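Local structure of member of s1p family of ribosomal proteins (5YH1) at residues F27-E35 / E235-A243; R56-D67 / D128-N138. The protein probably acts, through the RecJ-like DHH domain that this chain represents, as a manganese-dependent exonuclease that binds nucleic acids. One frame throughout, in Å; residues are numbered along the deposited sequence.

Contact 1: F27-E35 / E235-A243; sequences FLVKSEVLE and EFYQYLEYA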
loop_
_atom_site.group_PDB
_atom_site.type_symbol
_atom_site.label_atom_id
_atom_site.label_comp_id
_atom_site.label_asym_id
_atom_site.label_seq_id
_atom_site.Cartn_x
_atom_site.Cartn_y
_atom_site.Cartn_z
ATOM N N PHE A 27 -29.772 -21.612 22.079
ATOM C CA PHE A 27 -29.694 -20.554 21.076
ATOM C C PHE A 27 -30.636 -19.398 21.403
ATOM O O PHE A 27 -31.534 -19.537 22.227
ATOM C CB PHE A 27 -30.035 -21.118 19.710
ATOM C CG PHE A 27 -29.130 -22.227 19.279
ATOM C CD1 PHE A 27 -27.788 -21.984 19.041
ATOM C CD2 PHE A 27 -29.619 -23.515 19.115
ATOM C CE1 PHE A 27 -26.942 -23.004 18.635
ATOM C CE2 PHE A 27 -28.785 -24.537 18.719
ATOM C CZ PHE A 27 -27.439 -24.285 18.476
ATOM N N LEU A 28 -30.426 -18.257 20.749
ATOM C CA LEU A 28 -31.228 -17.053 20.994
ATOM C C LEU A 28 -32.588 -17.096 20.308
ATOM O O LEU A 28 -33.476 -16.320 20.647
ATOM C CB LEU A 28 -30.476 -15.810 20.521
ATOM C CG LEU A 28 -29.244 -15.436 21.331
ATOM C CD1 LEU A 28 -28.417 -14.400 20.576
ATOM C CD2 LEU A 28 -29.645 -14.910 22.699
ATOM N N VAL A 29 -32.725 -17.998 19.344
ATOM C CA VAL A 29 -33.911 -18.117 18.509
ATOM C C VAL A 29 -34.212 -19.599 18.301
ATOM O O VAL A 29 -33.345 -20.439 18.561
ATOM C CB VAL A 29 -33.671 -17.486 17.123
ATOM C CG1 VAL A 29 -33.304 -16.014 17.259
ATOM C CG2 VAL A 29 -32.577 -18.232 16.366
ATOM N N LYS A 30 -35.415 -19.909 17.807
ATOM C CA LYS A 30 -35.771 -21.273 17.403
ATOM C C LYS A 30 -35.303 -21.515 15.981
ATOM O O LYS A 30 -35.546 -20.692 15.098
ATOM C CB LYS A 30 -37.292 -21.520 17.460
ATOM C CG LYS A 30 -37.998 -20.987 18.703
ATOM C CD LYS A 30 -39.038 -21.974 19.238
ATOM C CE LYS A 30 -40.167 -21.284 20.000
ATOM N NZ LYS A 30 -41.286 -20.888 19.097
ATOM N N SER A 31 -34.661 -22.658 15.750
ATOM C CA SER A 31 -34.073 -22.958 14.452
ATOM C C SER A 31 -33.637 -24.419 14.385
ATOM O O SER A 31 -32.766 -24.841 15.141
ATOM C CB SER A 31 -32.838 -22.072 14.216
ATOM O OG SER A 31 -32.154 -22.439 13.024
ATOM N N GLU A 32 -34.229 -25.179 13.473
ATOM C CA GLU A 32 -33.806 -26.558 13.253
ATOM C C GLU A 32 -32.399 -26.615 12.651
ATOM O O GLU A 32 -31.643 -27.556 12.901
ATOM C CB GLU A 32 -34.812 -27.288 12.357
ATOM C CG GLU A 32 -36.110 -27.636 13.076
ATOM C CD GLU A 32 -35.898 -28.672 14.169
ATOM O OE1 GLU A 32 -35.631 -29.849 13.832
ATOM O OE2 GLU A 32 -35.986 -28.307 15.366
ATOM N N VAL A 33 -32.053 -25.599 11.866
ATOM C CA VAL A 33 -30.717 -25.506 11.280
ATOM C C VAL A 33 -29.659 -25.375 12.381
ATOM O O VAL A 33 -28.706 -26.143 12.417
ATOM C CB VAL A 33 -30.627 -24.367 10.253
ATOM C CG1 VAL A 33 -29.197 -24.194 9.756
ATOM C CG2 VAL A 33 -31.551 -24.674 9.079
ATOM N N LEU A 34 -29.850 -24.442 13.305
ATOM C CA LEU A 34 -28.910 -24.292 14.410
ATOM C C LEU A 34 -28.825 -25.566 15.241
ATOM O O LEU A 34 -27.719 -25.985 15.611
ATOM C CB LEU A 34 -29.278 -23.119 15.300
ATOM C CG LEU A 34 -28.976 -21.745 14.700
ATOM C CD1 LEU A 34 -29.568 -20.654 15.567
ATOM C CD2 LEU A 34 -27.473 -21.530 14.523
ATOM N N GLU A 35 -29.977 -26.185 15.524
ATOM C CA GLU A 35 -29.999 -27.439 16.289
ATOM C C GLU A 35 -29.152 -28.496 15.605
ATOM O O GLU A 35 -28.377 -29.167 16.253
ATOM C CB GLU A 35 -31.426 -27.974 16.494
ATOM C CG GLU A 35 -32.270 -27.158 17.459
ATOM C CD GLU A 35 -31.685 -27.061 18.861
ATOM O OE1 GLU A 35 -30.923 -27.961 19.280
ATOM O OE2 GLU A 35 -32.001 -26.077 19.562
ATOM N N GLU A 235 -35.191 -17.162 11.236
ATOM C CA GLU A 235 -34.289 -16.843 12.345
ATOM C C GLU A 235 -34.058 -15.339 12.470
ATOM O O GLU A 235 -33.960 -14.823 13.580
ATOM C CB GLU A 235 -32.930 -17.545 12.176
ATOM C CG GLU A 235 -32.969 -19.063 12.324
ATOM C CD GLU A 235 -33.192 -19.813 11.031
ATOM O OE1 GLU A 235 -32.934 -21.027 11.026
ATOM O OE2 GLU A 235 -33.614 -19.227 10.022
ATOM N N PHE A 236 -33.967 -14.648 11.334
ATOM C CA PHE A 236 -33.643 -13.215 11.316
ATOM C C PHE A 236 -34.768 -12.433 11.994
ATOM O O PHE A 236 -34.525 -11.556 12.829
ATOM C CB PHE A 236 -33.405 -12.734 9.873
ATOM C CG PHE A 236 -33.311 -11.235 9.712
ATOM C CD1 PHE A 236 -32.307 -10.509 10.339
ATOM C CD2 PHE A 236 -34.205 -10.556 8.887
ATOM C CE1 PHE A 236 -32.206 -9.136 10.172
ATOM C CE2 PHE A 236 -34.111 -9.174 8.711
ATOM C CZ PHE A 236 -33.109 -8.463 9.362
ATOM N N TYR A 237 -36.000 -12.796 11.662
ATOM C CA TYR A 237 -37.159 -12.066 12.166
ATOM C C TYR A 237 -37.303 -12.248 13.668
ATOM O O TYR A 237 -37.788 -11.356 14.340
ATOM C CB TYR A 237 -38.417 -12.437 11.369
ATOM C CG TYR A 237 -38.261 -12.037 9.912
ATOM C CD1 TYR A 237 -38.192 -10.689 9.544
ATOM C CD2 TYR A 237 -38.127 -12.990 8.915
ATOM C CE1 TYR A 237 -38.022 -10.306 8.215
ATOM C CE2 TYR A 237 -37.958 -12.615 7.580
ATOM C CZ TYR A 237 -37.908 -11.272 7.243
ATOM O OH TYR A 237 -37.743 -10.900 5.924
ATOM N N GLN A 238 -36.807 -13.366 14.204
ATOM C CA GLN A 238 -36.677 -13.514 15.658
ATOM C C GLN A 238 -35.521 -12.674 16.205
ATOM O O GLN A 238 -35.665 -12.013 17.238
ATOM C CB GLN A 238 -36.458 -14.978 16.045
ATOM C CG GLN A 238 -37.608 -15.919 15.688
ATOM C CD GLN A 238 -37.262 -17.370 15.984
ATOM O OE1 GLN A 238 -37.155 -17.774 17.149
ATOM N NE2 GLN A 238 -37.075 -18.158 14.939
ATOM N N TYR A 239 -34.364 -12.730 15.542
ATOM C CA TYR A 239 -33.182 -11.982 16.005
ATOM C C TYR A 239 -33.489 -10.478 16.123
ATOM O O TYR A 239 -33.001 -9.815 17.024
ATOM C CB TYR A 239 -31.976 -12.202 15.072
ATOM C CG TYR A 239 -31.204 -13.494 15.289
ATOM C CD1 TYR A 239 -30.632 -13.788 16.523
ATOM C CD2 TYR A 239 -31.015 -14.402 14.250
ATOM C CE1 TYR A 239 -29.908 -14.947 16.722
ATOM C CE2 TYR A 239 -30.288 -15.576 14.441
ATOM C CZ TYR A 239 -29.736 -15.841 15.680
ATOM O OH TYR A 239 -29.025 -17.006 15.893
ATOM N N LEU A 240 -34.304 -9.954 15.219
ATOM C CA LEU A 240 -34.704 -8.539 15.251
ATOM C C LEU A 240 -35.296 -8.062 16.582
ATOM O O LEU A 240 -35.153 -6.890 16.953
ATOM C CB LEU A 240 -35.726 -8.257 14.153
ATOM C CG LEU A 240 -35.197 -8.145 12.724
ATOM C CD1 LEU A 240 -36.381 -7.983 11.776
ATOM C CD2 LEU A 240 -34.221 -6.979 12.569
ATOM N N GLU A 241 -35.979 -8.957 17.288
ATOM C CA GLU A 241 -36.592 -8.611 18.566
ATOM C C GLU A 241 -35.564 -8.184 19.616
ATOM O O GLU A 241 -35.847 -7.314 20.441
ATOM C CB GLU A 241 -37.449 -9.780 19.068
ATOM C CG GLU A 241 -38.734 -9.960 18.270
ATOM C CD GLU A 241 -39.751 -8.884 18.613
ATOM O OE1 GLU A 241 -40.331 -8.960 19.720
ATOM O OE2 GLU A 241 -39.944 -7.950 17.799
ATOM N N TYR A 242 -34.363 -8.764 19.580
ATOM C CA TYR A 242 -33.307 -8.369 20.523
ATOM C C TYR A 242 -32.784 -6.959 20.247
ATOM O O TYR A 242 -32.351 -6.261 21.162
ATOM C CB TYR A 242 -32.139 -9.348 20.482
ATOM C CG TYR A 242 -32.488 -10.734 20.971
ATOM C CD1 TYR A 242 -32.567 -11.013 22.331
ATOM C CD2 TYR A 242 -32.733 -11.759 20.075
ATOM C CE1 TYR A 242 -32.887 -12.280 22.778
ATOM C CE2 TYR A 242 -33.055 -13.021 20.513
ATOM C CZ TYR A 242 -33.131 -13.275 21.862
ATOM O OH TYR A 242 -33.440 -14.547 22.279
ATOM N N ALA A 243 -32.808 -6.553 18.981
ATOM C CA ALA A 243 -32.412 -5.200 18.605
ATOM C C ALA A 243 -33.485 -4.222 19.071
ATOM O O ALA A 243 -33.171 -3.165 19.609
ATOM C CB ALA A 243 -32.205 -5.092 17.095
#

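Contact 2: R56-D67 / D128-N138; sequences RPIILRHHADTD and DELPLVVIVDN. With MN (manganese (II) ion), chain F.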
loop_
_atom_site.group_PDB
_atom_site.type_symbol
_atom_site.label_atom_id
_atom_site.label_comp_id
_atom_site.label_asym_id
_atom_site.label_seq_id
_atom_site.Cartn_x
_atom_site.Cartn_y
_atom_site.Cartn_z
ATOM N N ARG A 56 -2.475 -19.942 23.956
ATOM C CA ARG A 56 -2.150 -19.979 22.538
ATOM C C ARG A 56 -2.777 -18.770 21.845
ATOM O O ARG A 56 -3.933 -18.440 22.119
ATOM C CB ARG A 56 -2.688 -21.266 21.917
ATOM C CG ARG A 56 -2.399 -21.405 20.430
ATOM C CD ARG A 56 -3.022 -22.664 19.850
ATOM N NE ARG A 56 -2.565 -23.872 20.537
ATOM C CZ ARG A 56 -1.503 -24.609 20.193
ATOM N NH1 ARG A 56 -0.738 -24.303 19.149
ATOM N NH2 ARG A 56 -1.205 -25.687 20.908
ATOM N N PRO A 57 -2.033 -18.113 20.934
ATOM C CA PRO A 57 -2.636 -16.987 20.225
ATOM C C PRO A 57 -3.726 -17.417 19.261
ATOM O O PRO A 57 -3.783 -18.580 18.855
ATOM C CB PRO A 57 -1.466 -16.352 19.458
ATOM C CG PRO A 57 -0.364 -17.341 19.476
ATOM C CD PRO A 57 -0.613 -18.310 20.591
ATOM N N ILE A 58 -4.595 -16.468 18.925
ATOM C CA ILE A 58 -5.671 -16.676 17.983
ATOM C C ILE A 58 -5.600 -15.594 16.915
ATOM O O ILE A 58 -5.450 -14.413 17.230
ATOM C CB ILE A 58 -7.034 -16.613 18.699
ATOM C CG1 ILE A 58 -7.167 -17.787 19.669
ATOM C CG2 ILE A 58 -8.187 -16.597 17.696
ATOM C CD1 ILE A 58 -8.410 -17.720 20.537
ATOM N N ILE A 59 -5.694 -16.009 15.656
ATOM C CA ILE A 59 -5.906 -15.088 14.548
ATOM C C ILE A 59 -7.324 -15.289 14.048
ATOM O O ILE A 59 -7.700 -16.403 13.670
ATOM C CB ILE A 59 -5.000 -15.368 13.341
ATOM C CG1 ILE A 59 -3.547 -15.413 13.746
ATOM C CG2 ILE A 59 -5.199 -14.295 12.273
ATOM C CD1 ILE A 59 -2.673 -15.886 12.603
ATOM N N LEU A 60 -8.093 -14.207 14.035
ATOM C CA LEU A 60 -9.440 -14.221 13.478
ATOM C C LEU A 60 -9.478 -13.388 12.196
ATOM O O LEU A 60 -9.296 -12.173 12.228
ATOM C CB LEU A 60 -10.449 -13.713 14.514
ATOM C CG LEU A 60 -11.920 -14.041 14.243
ATOM C CD1 LEU A 60 -12.748 -13.882 15.498
ATOM C CD2 LEU A 60 -12.500 -13.171 13.140
ATOM N N ARG A 61 -9.707 -14.061 11.074
ATOM C CA ARG A 61 -9.893 -13.423 9.771
ATOM C C ARG A 61 -11.371 -13.379 9.452
ATOM O O ARG A 61 -12.065 -14.387 9.625
ATOM C CB ARG A 61 -9.214 -14.241 8.680
ATOM C CG ARG A 61 -7.720 -14.053 8.588
ATOM C CD ARG A 61 -7.389 -13.041 7.514
ATOM N NE ARG A 61 -5.990 -12.639 7.563
ATOM C CZ ARG A 61 -5.535 -11.481 7.099
ATOM N NH1 ARG A 61 -6.364 -10.605 6.540
ATOM N NH2 ARG A 61 -4.247 -11.200 7.183
ATOM N N HIS A 62 -11.847 -12.232 8.967
ATOM C CA HIS A 62 -13.231 -12.096 8.536
ATOM C C HIS A 62 -13.372 -11.223 7.302
ATOM O O HIS A 62 -12.605 -10.281 7.097
ATOM C CB HIS A 62 -14.111 -11.545 9.671
ATOM C CG HIS A 62 -13.795 -10.134 10.062
ATOM N ND1 HIS A 62 -14.229 -9.047 9.337
ATOM C CD2 HIS A 62 -13.098 -9.634 11.109
ATOM C CE1 HIS A 62 -13.808 -7.937 9.913
ATOM N NE2 HIS A 62 -13.123 -8.265 10.991
ATOM N N HIS A 63 -14.373 -11.528 6.492
ATOM C CA HIS A 63 -14.709 -10.696 5.350
ATOM C C HIS A 63 -15.046 -9.273 5.814
ATOM O O HIS A 63 -15.612 -9.089 6.895
ATOM C CB HIS A 63 -15.872 -11.305 4.579
ATOM C CG HIS A 63 -16.139 -10.634 3.277
ATOM N ND1 HIS A 63 -17.307 -9.949 3.019
ATOM C CD2 HIS A 63 -15.378 -10.514 2.167
ATOM C CE1 HIS A 63 -17.257 -9.442 1.800
ATOM N NE2 HIS A 63 -16.098 -9.776 1.259
ATOM N N ALA A 64 -14.687 -8.283 4.997
ATOM C CA ALA A 64 -14.737 -6.879 5.391
ATOM C C ALA A 64 -16.065 -6.201 5.030
ATOM O O ALA A 64 -16.074 -5.123 4.435
ATOM C CB ALA A 64 -13.575 -6.112 4.759
ATOM N N ASP A 65 -17.186 -6.826 5.381
ATOM C CA ASP A 65 -18.485 -6.174 5.247
ATOM C C ASP A 65 -19.254 -6.258 6.559
ATOM O O ASP A 65 -18.734 -6.772 7.560
ATOM C CB ASP A 65 -19.271 -6.726 4.050
ATOM C CG ASP A 65 -19.682 -8.176 4.212
ATOM O OD1 ASP A 65 -19.368 -8.834 5.229
ATOM O OD2 ASP A 65 -20.311 -8.684 3.271
ATOM N N THR A 66 -20.471 -5.730 6.566
ATOM C CA THR A 66 -21.226 -5.609 7.799
ATOM C C THR A 66 -21.367 -6.956 8.507
ATOM O O THR A 66 -21.076 -7.058 9.696
ATOM C CB THR A 66 -22.604 -4.947 7.556
ATOM O OG1 THR A 66 -22.408 -3.559 7.251
ATOM C CG2 THR A 66 -23.492 -5.053 8.794
ATOM N N ASP A 67 -21.774 -7.982 7.767
ATOM C CA ASP A 67 -21.971 -9.327 8.341
ATOM C C ASP A 67 -20.653 -9.872 8.901
ATOM O O ASP A 67 -20.602 -10.375 10.028
ATOM C CB ASP A 67 -22.553 -10.260 7.275
ATOM C CG ASP A 67 -22.848 -11.666 7.795
ATOM O OD1 ASP A 67 -23.456 -11.798 8.877
ATOM O OD2 ASP A 67 -22.477 -12.642 7.098
ATOM N N ASP A 128 6.116 -18.024 21.420
ATOM C CA ASP A 128 4.674 -18.283 21.325
ATOM C C ASP A 128 4.400 -19.565 20.548
ATOM O O ASP A 128 5.086 -19.870 19.571
ATOM C CB ASP A 128 3.952 -17.149 20.587
ATOM C CG ASP A 128 3.949 -15.850 21.349
ATOM O OD1 ASP A 128 4.014 -15.870 22.586
ATOM O OD2 ASP A 128 3.872 -14.791 20.703
ATOM N N GLU A 129 3.379 -20.297 20.965
ATOM C CA GLU A 129 2.849 -21.378 20.146
ATOM C C GLU A 129 2.255 -20.796 18.864
ATOM O O GLU A 129 1.901 -19.615 18.800
ATOM C CB GLU A 129 1.754 -22.133 20.898
ATOM C CG GLU A 129 2.215 -22.847 22.157
ATOM C CD GLU A 129 2.883 -24.169 21.860
ATOM O OE1 GLU A 129 3.955 -24.172 21.230
ATOM O OE2 GLU A 129 2.334 -25.214 22.260
ATOM N N LEU A 130 2.144 -21.633 17.843
ATOM C CA LEU A 130 1.474 -21.243 16.616
ATOM C C LEU A 130 -0.029 -21.116 16.894
ATOM O O LEU A 130 -0.581 -21.841 17.724
ATOM C CB LEU A 130 1.744 -22.248 15.507
ATOM C CG LEU A 130 3.210 -22.407 15.095
ATOM C CD1 LEU A 130 3.302 -23.384 13.937
ATOM C CD2 LEU A 130 3.863 -21.085 14.725
ATOM N N PRO A 131 -0.686 -20.164 16.231
ATOM C CA PRO A 131 -2.053 -19.815 16.622
ATOM C C PRO A 131 -3.110 -20.793 16.149
ATOM O O PRO A 131 -2.860 -21.604 15.267
ATOM C CB PRO A 131 -2.275 -18.460 15.943
ATOM C CG PRO A 131 -1.352 -18.483 14.775
ATOM C CD PRO A 131 -0.139 -19.219 15.248
ATOM N N LEU A 132 -4.275 -20.711 16.781
ATOM C CA LEU A 132 -5.503 -21.228 16.216
ATOM C C LEU A 132 -5.988 -20.157 15.247
ATOM O O LEU A 132 -6.050 -18.973 15.598
ATOM C CB LEU A 132 -6.550 -21.449 17.315
ATOM C CG LEU A 132 -7.953 -21.890 16.888
ATOM C CD1 LEU A 132 -7.906 -23.313 16.367
ATOM C CD2 LEU A 132 -8.934 -21.777 18.049
ATOM N N VAL A 133 -6.322 -20.580 14.035
ATOM C CA VAL A 133 -6.858 -19.693 13.014
ATOM C C VAL A 133 -8.373 -19.895 12.892
ATOM O O VAL A 133 -8.847 -21.031 12.692
ATOM C CB VAL A 133 -6.169 -19.947 11.659
ATOM C CG1 VAL A 133 -6.804 -19.109 10.560
ATOM C CG2 VAL A 133 -4.677 -19.637 11.760
ATOM N N VAL A 134 -9.116 -18.795 13.037
ATOM C CA VAL A 134 -10.577 -18.782 12.907
ATOM C C VAL A 134 -10.935 -17.871 11.747
ATOM O O VAL A 134 -10.611 -16.678 11.780
ATOM C CB VAL A 134 -11.269 -18.256 14.184
ATOM C CG1 VAL A 134 -12.786 -18.326 14.046
ATOM C CG2 VAL A 134 -10.809 -19.030 15.415
ATOM N N ILE A 135 -11.576 -18.436 10.720
ATOM C CA ILE A 135 -11.976 -17.688 9.532
ATOM C C ILE A 135 -13.491 -17.578 9.535
ATOM O O ILE A 135 -14.181 -18.586 9.736
ATOM C CB ILE A 135 -11.604 -18.392 8.218
ATOM C CG1 ILE A 135 -10.245 -19.072 8.307
ATOM C CG2 ILE A 135 -11.666 -17.394 7.060
ATOM C CD1 ILE A 135 -9.083 -18.107 8.405
ATOM N N VAL A 136 -14.001 -16.375 9.271
ATOM C CA VAL A 136 -15.417 -16.064 9.486
ATOM C C VAL A 136 -15.971 -15.271 8.312
ATOM O O VAL A 136 -15.356 -14.291 7.865
ATOM C CB VAL A 136 -15.595 -15.249 10.775
ATOM C CG1 VAL A 136 -17.059 -14.914 11.018
ATOM C CG2 VAL A 136 -15.006 -16.004 11.959
ATOM N N ASP A 137 -17.134 -15.696 7.826
ATOM C CA ASP A 137 -17.772 -15.147 6.619
ATOM C C ASP A 137 -16.952 -15.354 5.335
ATOM O O ASP A 137 -17.295 -14.854 4.262
ATOM C CB ASP A 137 -18.145 -13.670 6.811
ATOM C CG ASP A 137 -19.185 -13.201 5.808
ATOM O OD1 ASP A 137 -20.162 -13.956 5.560
ATOM O OD2 ASP A 137 -19.016 -12.099 5.247
ATOM N N ASN A 138 -15.884 -16.128 5.465
ATOM C CA ASN A 138 -15.032 -16.558 4.376
ATOM C C ASN A 138 -14.596 -17.946 4.815
ATOM O O ASN A 138 -14.845 -18.324 5.963
ATOM C CB ASN A 138 -13.779 -15.672 4.266
ATOM C CG ASN A 138 -13.947 -14.491 3.329
ATOM O OD1 ASN A 138 -14.990 -14.302 2.711
ATOM N ND2 ASN A 138 -12.896 -13.671 3.227
HETATM MN MN MN F . -22.103 -12.818 5.025
HETATM O O HOH W 1 -21.117 -10.952 4.531
HETATM O O HOH W 2 -22.195 -12.901 2.803
#

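Contact 1: F27-E35 / E235-A243
Leu28 meets helix 234-245 at Tyr242, whose phenol OH donates to the Leu28 carbonyl O lying at the ring edge, in the ring plane. The modelled separation is implausibly short, and its exact length is doubtful. CB of Leu28 also lies 3.8 Å from CE2 of Tyr242, the two side chains crossing at a slant. Val29 comes next and is buried. Its CG1 sits over the centre of one face of the Tyr239 ring, 3.6 Å from the centroid and 14° off the normal, a CH-pi contact. With CG1 anti to the carbonyl carbon (chi1 -59°), CG2 reaches the phenol end of the same ring, 3.8 Å from CZ of Tyr239, so the two methyls of a beta-branched residue reach the centre and the phenol end of one ring. The ring is anchored by Glu205, which accepts from both Tyr239 OH and Leu28 N. At Lys30 the backbone is held by the two ends of the Gln238 amide. Lys30 N donates to Gln238 OE1 at 2.8 Å, nearly straight at 166°, and Gln238 NE2 returns a bond of 3.0 Å to a lone pair of Lys30 O. A glutamine, donor and acceptor in one flat group, suits this place, and the two bonds fix its amide rotation. The rest of the lysine chain extends clear of the helix. Ser31 OG donates to the anti lone pair of Glu235 OE1 (2.6 Å) while accepting from Leu34 N (3.1 Å); the other oxygen of Glu235 is taken by Tyr194. Leu34 CD1 then approaches the hydroxyl of Tyr239 at 3.7 Å. The arrangement is a serine N-cap at the start of helix 32-53, tied to a neighbouring helix through the capping hydroxyl itself.

Contact 2: R56-D67 / D128-N138
Parallel strands 58-63 and 132-136 lie side by side inside the five-stranded parallel sheet of the DHH domain, and the metal site is built just past their C-terminal ends. Backbone bonds alternate between them, among them Val134 N to Ile59 O at 2.9 Å. Ile58, Leu60, Val134 and Val136 share one face, where Leu60 CD2 meets Val136 CG2 at 4.0 Å and helix 66-86 packs on these two. On the other, Ile59 CD1 lies 3.6 Å from CG of Pro131, under helix 109-126; branched side chains suit such extended, buried positions. At the N-terminal ends of the strands, Arg56 NH1 donates to Leu130 O at 2.8 Å. That oxygen lies close to the guanidinium plane, at its edge. With chi1 at -180° the Arg56 chain runs out beside the neighbouring segment, and a bend at chi3 brings NH1 back onto the carbonyl. CB of Glu129 lies over a face of the guanidinium, whereas OE2 of Glu129 makes a long salt bridge, by charge alone, well out of its plane. Glu54 takes Arg56 NE in a salt bridge. A methionine in place of Arg56 is likely to leave the Leu130 carbonyl without this donor and both glutamates without their positive mate. At the opposite end the manganese ion is bound by Asp67 OD2 (2.1 Å) and Asp137 OD1 (2.3 Å), whose carboxylate planes stand 84° apart; His163, Asp229 and two waters complete its six ligands. Short aspartates suit a metal so close to the strand ends. Gly200 N, bonded to Asp67 OD1, probably steadies the first. Asp65 caps helix 66-86 through OD1 at Gly68, and one metal-bound water lies 2.7 Å from Asp65 OD2, close also to Asp137 OD2.

In the fold
From the N terminus, the chain passes helix 2-20 and reaches 27-35, the first half of contact 1, which leads directly into helix 32-53. Strand 58-63 follows and opens contact 2. Helix 66-86, strand 97-102 and helix 109-126 then intervene before strand 132-136 returns beside it, closing a loop of about sixty residues. Contact 1 closes only much later, at helix 234-245, so contact 2 is nested wholly within its loop. Contact 2 joins strands of the central sheet, while contact 1 ties the segment leading into helix 32-53 to helix 234-245, far later in the chain. Their centres lie 24 Å apart, and their nearest atoms about 9 Å, without touching.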